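Ammonium transporter (Kuenenia stuttgartiensis, PDB 6EU6) probably binds ammonium in the membrane as the Amt-family sensor of an ammonium sensor histidine kinase. Local coordinates at residues L254-A259 against L302-E307; G308-T313 against S321-H326. All coordinates share one frame; numbering follows the deposited sequence.

Overall arrangement
Contact 1 (254-259 with 302-307) and contact 2 (308-313 with 321-326) both use helix 289-312, on successive turns, and their centres lie 12 Å apart. The first pairs that helix with helix 234-261 near the chain surface and is only partly buried, using a phenylalanine and three isoleucines. The second pairs the helix's C-terminal end with the start of helix 322-340; its three touching residues are all buried and aliphatic. Neither contact has a hydrogen bond across it. Two links join the contacts: Glu307 OE2 lies 2.6 Å from Ser321 OG, a probable hydrogen bond, and separately Ala324 CB packs on Glu307 CA.

Contact 1 of 2, residues L254-A259 against L302-E307; sequences LIFIYA and LAIIAE. With LMT (dodecyl-beta-D-maltoside), chain E.
Phe256 and Ile304 run alongside one another, pointing opposite ways, and the branch methyl of the isoleucine arrives at the edge of the ring: Ile304 CG2 lies in the ring plane, 3.9 Å from Phe256 CE2. With its CG anti to the backbone N (chi1 177°), Phe256 places its ring against Ile304 and Ile305. The axes of 254-259 and 302-307 approach to 11.0 Å, and the length of the aromatic side chain suits this wide separation. The neighbouring Ile305 crosses the phenylalanine at about a right angle, setting CG1 3.9 Å from Phe256 CZ. Deeper in, Ile257 and Ile304 also cross nearly perpendicularly, and their end methyls meet, Ile257 CD1 to Ile304 CD1, at 3.7 Å. Ile304 thus uses both branches, CG2 for the ring and CD1 for the aliphatic partner, and it packs further on Ala272 of helix 266-280.

On another side of the segment 254-259 of helix 234-261 the surroundings change to detergent. A dodecyl-maltoside chain runs past Tyr258, its C3 atom 3.7 Å above the centre of one ring face, although this tyrosine is poorly ordered. The same detergent is hydrogen-bonded to the second subunit, and Leu254 packs on Val49 of that subunit.

Apart from this packing, three hydroxyls grip the carboxylate of Glu307: Ser268 at OE1, Thr271 and Ser321 at OE2.

With no hydrogen bond between them, the two segments, at 46°, are joined here by apolar packing alone, which suits the surface of a membrane protein where Ile305 may face lipid.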
loop_
_atom_site.group_PDB
_atom_site.type_symbol
_atom_site.label_atom_id
_atom_site.label_comp_id
_atom_site.label_asym_id
_atom_site.label_seq_id
_atom_site.Cartn_x
_atom_site.Cartn_y
_atom_site.Cartn_z
ATOM N N LEU A 254 -13.268 18.964 12.084
ATOM C CA LEU A 254 -14.104 19.607 11.113
ATOM C C LEU A 254 -15.007 20.568 11.852
ATOM O O LEU A 254 -15.184 21.684 11.392
ATOM C CB LEU A 254 -14.998 18.658 10.316
ATOM C CG LEU A 254 -14.279 17.751 9.301
ATOM C CD1 LEU A 254 -15.307 16.742 8.776
ATOM C CD2 LEU A 254 -13.618 18.664 8.243
ATOM N N ILE A 255 -15.544 20.145 12.990
ATOM C CA ILE A 255 -16.487 20.990 13.702
ATOM C C ILE A 255 -15.807 22.234 14.280
ATOM O O ILE A 255 -16.284 23.308 14.032
ATOM C CB ILE A 255 -17.285 20.199 14.745
ATOM C CG1 ILE A 255 -18.173 19.205 14.038
ATOM C CG2 ILE A 255 -18.111 21.139 15.631
ATOM C CD1 ILE A 255 -18.580 18.101 14.948
ATOM N N PHE A 256 -14.713 22.054 15.031
ATOM C CA PHE A 256 -13.972 23.095 15.711
ATOM C C PHE A 256 -13.359 24.083 14.719
ATOM O O PHE A 256 -13.328 25.287 14.982
ATOM C CB PHE A 256 -12.860 22.454 16.557
ATOM C CG PHE A 256 -11.943 23.438 17.267
ATOM C CD1 PHE A 256 -12.378 24.108 18.393
ATOM C CD2 PHE A 256 -10.640 23.658 16.823
ATOM C CE1 PHE A 256 -11.530 24.988 19.072
ATOM C CE2 PHE A 256 -9.797 24.565 17.475
ATOM C CZ PHE A 256 -10.249 25.227 18.611
ATOM N N ILE A 257 -12.803 23.571 13.613
ATOM C CA ILE A 257 -12.193 24.422 12.635
ATOM C C ILE A 257 -13.250 25.289 11.915
ATOM O O ILE A 257 -12.937 26.453 11.634
ATOM C CB ILE A 257 -11.352 23.670 11.585
ATOM C CG1 ILE A 257 -10.124 22.993 12.227
ATOM C CG2 ILE A 257 -10.843 24.627 10.524
ATOM C CD1 ILE A 257 -9.510 21.878 11.343
ATOM N N TYR A 258 -14.444 24.736 11.591
ATOM C CA TYR A 258 -15.567 25.486 10.955
ATOM C C TYR A 258 -16.035 26.560 11.923
ATOM O O TYR A 258 -16.039 27.750 11.602
ATOM C CB TYR A 258 -16.757 24.570 10.560
ATOM C CG TYR A 258 -17.793 25.232 9.633
ATOM C CD1 TYR A 258 -17.429 25.716 8.377
ATOM C CD2 TYR A 258 -19.136 25.373 10.021
ATOM C CE1 TYR A 258 -18.363 26.328 7.537
ATOM C CE2 TYR A 258 -20.072 25.985 9.189
ATOM C CZ TYR A 258 -19.671 26.458 7.945
ATOM O OH TYR A 258 -20.564 27.062 7.100
ATOM N N ALA A 259 -16.355 26.142 13.135
ATOM C CA ALA A 259 -16.853 27.074 14.132
ATOM C C ALA A 259 -15.892 28.295 14.371
ATOM O O ALA A 259 -16.361 29.388 14.592
ATOM C CB ALA A 259 -17.143 26.333 15.428
ATOM N N LEU A 302 -7.262 19.603 20.854
ATOM C CA LEU A 302 -6.098 20.088 21.580
ATOM C C LEU A 302 -4.883 20.174 20.660
ATOM O O LEU A 302 -3.983 21.050 20.837
ATOM C CB LEU A 302 -5.758 19.220 22.767
ATOM C CG LEU A 302 -6.785 19.222 23.908
ATOM C CD1 LEU A 302 -6.333 18.324 25.041
ATOM C CD2 LEU A 302 -6.859 20.624 24.426
ATOM N N ALA A 303 -4.820 19.278 19.678
ATOM C CA ALA A 303 -3.650 19.276 18.792
ATOM C C ALA A 303 -3.646 20.506 17.865
ATOM O O ALA A 303 -2.597 21.071 17.564
ATOM C CB ALA A 303 -3.585 17.998 17.987
ATOM N N ILE A 304 -4.836 20.927 17.435
ATOM C CA ILE A 304 -4.978 22.082 16.592
ATOM C C ILE A 304 -4.654 23.354 17.419
ATOM O O ILE A 304 -4.019 24.254 16.870
ATOM C CB ILE A 304 -6.408 22.178 16.029
ATOM C CG1 ILE A 304 -6.610 21.070 14.989
ATOM C CG2 ILE A 304 -6.676 23.539 15.395
ATOM C CD1 ILE A 304 -8.074 20.950 14.585
ATOM N N ILE A 305 -5.049 23.370 18.706
ATOM C CA ILE A 305 -4.753 24.518 19.546
ATOM C C ILE A 305 -3.242 24.589 19.676
ATOM O O ILE A 305 -2.608 25.650 19.518
ATOM C CB ILE A 305 -5.453 24.404 20.892
ATOM C CG1 ILE A 305 -6.963 24.632 20.667
ATOM C CG2 ILE A 305 -4.868 25.417 21.914
ATOM C CD1 ILE A 305 -7.843 24.170 21.805
ATOM N N ALA A 306 -2.650 23.451 19.997
ATOM C CA ALA A 306 -1.217 23.350 20.091
ATOM C C ALA A 306 -0.467 23.740 18.856
ATOM O O ALA A 306 0.556 24.455 18.930
ATOM C CB ALA A 306 -0.791 21.996 20.575
ATOM N N GLU A 307 -0.953 23.310 17.703
ATOM C CA GLU A 307 -0.278 23.639 16.474
ATOM C C GLU A 307 -0.187 25.176 16.286
ATOM O O GLU A 307 0.872 25.701 15.931
ATOM C CB GLU A 307 -1.070 23.045 15.326
ATOM C CG GLU A 307 -0.688 23.474 13.956
ATOM C CD GLU A 307 -1.662 22.923 12.878
ATOM O OE1 GLU A 307 -2.893 23.174 12.878
ATOM O OE2 GLU A 307 -1.184 22.178 12.016
HETATM C C1B LMT E . -21.347 25.838 -2.179
HETATM C C2B LMT E . -20.771 27.100 -2.902
HETATM C C3B LMT E . -21.656 28.310 -2.630
HETATM C C4B LMT E . -23.014 27.931 -3.146
HETATM C C5B LMT E . -23.591 26.768 -2.383
HETATM C C6B LMT E . -25.028 26.523 -2.876
HETATM O O1B LMT E . -21.339 26.045 -0.771
HETATM O O2B LMT E . -19.461 27.446 -2.432
HETATM O O3B LMT E . -21.273 29.514 -3.308
HETATM O "O4'" LMT E . -23.898 29.055 -3.045
HETATM O O5B LMT E . -22.712 25.619 -2.536
HETATM O O6B LMT E . -25.253 26.896 -4.283
HETATM C "C1'" LMT E . -19.692 24.693 2.742
HETATM C "C2'" LMT E . -18.857 24.809 1.525
HETATM C "C3'" LMT E . -19.476 25.657 0.509
HETATM C "C4'" LMT E . -20.748 25.078 0.084
HETATM C "C5'" LMT E . -21.606 24.790 1.340
HETATM C "C6'" LMT E . -22.862 24.042 0.951
HETATM O "O1'" LMT E . -19.025 23.899 3.699
HETATM O "O2'" LMT E . -17.656 25.459 1.837
HETATM O "O3'" LMT E . -18.682 25.761 -0.658
HETATM O "O5'" LMT E . -20.903 24.074 2.345
HETATM O "O6'" LMT E . -22.660 22.909 0.082
HETATM C C1 LMT E . -19.789 23.761 4.928
HETATM C C2 LMT E . -18.940 23.063 6.000
HETATM C C3 LMT E . -19.723 22.674 7.251
HETATM C C4 LMT E . -18.843 21.981 8.321
HETATM C C5 LMT E . -19.178 20.499 8.531
HETATM C C6 LMT E . -19.228 19.979 9.966
HETATM C C7 LMT E . -19.124 18.440 9.969
HETATM C C8 LMT E . -20.238 17.715 10.718
HETATM C C9 LMT E . -20.127 16.167 10.697
HETATM C C10 LMT E . -21.027 15.448 11.768
HETATM C C11 LMT E . -21.763 14.123 11.370
HETATM C C12 LMT E . -21.314 12.804 12.031
#

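Contact 2 of 2, residues G308-T313 against S321-H326; sequences GFIEKT and SAIAVH
Ile310 drives a single methyl, CD1, into the first turn of helix 322-340, where it rests between two residues. It lies 3.8 Å from Ile323 CG2 and equally close to the backbone Ala324 N, with Ala324 CB slightly farther off at 4.1 Å. The isoleucine side chains cross obliquely. In Ile310, CG1 stands anti to the carbonyl carbon (chi1 -73°) and the chain continues in an extended form (chi2 161°), which carries CD1 to the other helix. Ala324 suits its place because its small side chain lets that methyl approach the backbone. Ile323 also packs on Trp176 and Met179 of helix 167-185.

The outer side of the C-terminal end of helix 289-312 is looser and mixed, with charged Glu311 and Lys312 beside a surface Phe309 that packs on Leu314. Lys312 NZ makes a salt bridge with Glu311 OE1 at 3.2 Å, approaching from above the carboxylate plane, 55° out of it, and OE2 pairs with Lys191. Two lysines therefore share one carboxylate, which would probably stabilise its negative charge. Lys312 and Thr313 lie on the surface too, and Tyr192, bonded to the carbonyl of Glu311, belongs to a maltoside detergent pocket.

Beyond the contact, Asp318 OD2 accepts a bond from Ile323 N at the start of helix 322-340. One turn on, His326 bonds His171 ND1 to ND1, consistent with the twin-histidine pair of Amt proteins. The buried side, which ties the end of one helix to the start of the next, is methyl packing with no hydrogen bond across it; charged pairs lie on the outer side.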
loop_
_atom_site.group_PDB
_atom_site.type_symbol
_atom_site.label_atom_id
_atom_site.label_comp_id
_atom_site.label_asym_id
_atom_site.label_seq_id
_atom_site.Cartn_x
_atom_site.Cartn_y
_atom_site.Cartn_z
ATOM N N GLY A 308 -1.298 25.884 16.545
ATOM C CA GLY A 308 -1.319 27.321 16.482
ATOM C C GLY A 308 -0.432 28.008 17.531
ATOM O O GLY A 308 0.212 29.011 17.248
ATOM N N PHE A 309 -0.394 27.447 18.729
ATOM C CA PHE A 309 0.440 27.975 19.839
ATOM C C PHE A 309 1.926 27.894 19.497
ATOM O O PHE A 309 2.738 28.839 19.700
ATOM C CB PHE A 309 0.093 27.226 21.108
ATOM C CG PHE A 309 0.872 27.642 22.289
ATOM C CD1 PHE A 309 0.515 28.778 23.000
ATOM C CD2 PHE A 309 1.941 26.896 22.711
ATOM C CE1 PHE A 309 1.257 29.193 24.092
ATOM C CE2 PHE A 309 2.695 27.311 23.798
ATOM C CZ PHE A 309 2.350 28.455 24.478
ATOM N N ILE A 310 2.292 26.797 18.887
ATOM C CA ILE A 310 3.683 26.501 18.575
ATOM C C ILE A 310 4.129 27.466 17.479
ATOM O O ILE A 310 5.211 28.048 17.504
ATOM C CB ILE A 310 3.832 25.027 18.137
ATOM C CG1 ILE A 310 3.674 24.101 19.346
ATOM C CG2 ILE A 310 5.185 24.816 17.415
ATOM C CD1 ILE A 310 3.356 22.663 18.937
ATOM N N GLU A 311 3.295 27.577 16.473
ATOM C CA GLU A 311 3.568 28.416 15.342
ATOM C C GLU A 311 3.608 29.939 15.669
ATOM O O GLU A 311 4.502 30.621 15.229
ATOM C CB GLU A 311 2.511 28.200 14.286
ATOM C CG GLU A 311 2.723 29.088 13.074
ATOM C CD GLU A 311 1.522 29.088 12.140
ATOM O OE1 GLU A 311 0.420 28.774 12.585
ATOM O OE2 GLU A 311 1.698 29.435 10.973
ATOM N N LYS A 312 2.623 30.424 16.400
ATOM C CA LYS A 312 2.373 31.852 16.505
ATOM C C LYS A 312 2.778 32.428 17.871
ATOM O O LYS A 312 3.067 33.592 17.983
ATOM C CB LYS A 312 0.885 32.112 16.289
ATOM C CG LYS A 312 0.401 31.885 14.887
ATOM C CD LYS A 312 -1.081 32.169 14.854
ATOM C CE LYS A 312 -1.505 32.406 13.429
ATOM N NZ LYS A 312 -1.826 31.077 12.895
ATOM N N THR A 313 2.820 31.620 18.917
ATOM C CA THR A 313 3.251 32.090 20.205
ATOM C C THR A 313 4.678 31.670 20.454
ATOM O O THR A 313 5.497 32.522 20.810
ATOM C CB THR A 313 2.349 31.594 21.329
ATOM O OG1 THR A 313 1.018 31.948 21.017
ATOM C CG2 THR A 313 2.751 32.185 22.674
ATOM N N SER A 321 3.737 20.366 11.131
ATOM C CA SER A 321 3.167 20.289 12.469
ATOM C C SER A 321 3.575 19.014 13.214
ATOM O O SER A 321 2.768 18.415 13.925
ATOM C CB SER A 321 1.662 20.455 12.416
ATOM O OG SER A 321 1.334 21.621 11.724
ATOM N N ALA A 322 4.794 18.524 12.942
ATOM C CA ALA A 322 5.316 17.333 13.570
ATOM C C ALA A 322 5.299 17.403 15.111
ATOM O O ALA A 322 5.041 16.412 15.812
ATOM C CB ALA A 322 6.720 17.088 13.117
ATOM N N ILE A 323 5.584 18.594 15.636
ATOM C CA ILE A 323 5.674 18.755 17.112
ATOM C C ILE A 323 4.291 18.607 17.711
ATOM O O ILE A 323 4.069 17.843 18.619
ATOM C CB ILE A 323 6.254 20.116 17.486
ATOM C CG1 ILE A 323 7.674 20.248 16.918
ATOM C CG2 ILE A 323 6.227 20.236 19.001
ATOM C CD1 ILE A 323 8.156 21.724 16.873
ATOM N N ALA A 324 3.330 19.278 17.114
ATOM C CA ALA A 324 1.944 19.087 17.545
ATOM C C ALA A 324 1.419 17.682 17.393
ATOM O O ALA A 324 0.753 17.185 18.311
ATOM C CB ALA A 324 1.045 20.038 16.790
ATOM N N VAL A 325 1.716 16.985 16.262
ATOM C CA VAL A 325 1.109 15.691 16.002
ATOM C C VAL A 325 1.757 14.681 16.973
ATOM O O VAL A 325 1.087 13.971 17.751
ATOM C CB VAL A 325 1.310 15.257 14.541
ATOM C CG1 VAL A 325 1.067 13.779 14.352
ATOM C CG2 VAL A 325 0.425 16.104 13.622
ATOM N N HIS A 326 3.080 14.605 16.882
ATOM C CA HIS A 326 3.835 13.574 17.568
ATOM C C HIS A 326 4.187 13.927 19.064
ATOM O O HIS A 326 4.043 13.091 19.921
ATOM C CB HIS A 326 5.102 13.234 16.779
ATOM C CG HIS A 326 4.857 12.796 15.364
ATOM N ND1 HIS A 326 4.532 11.507 15.030
ATOM C CD2 HIS A 326 4.879 13.489 14.200
ATOM C CE1 HIS A 326 4.358 11.423 13.717
ATOM N NE2 HIS A 326 4.526 12.627 13.200
#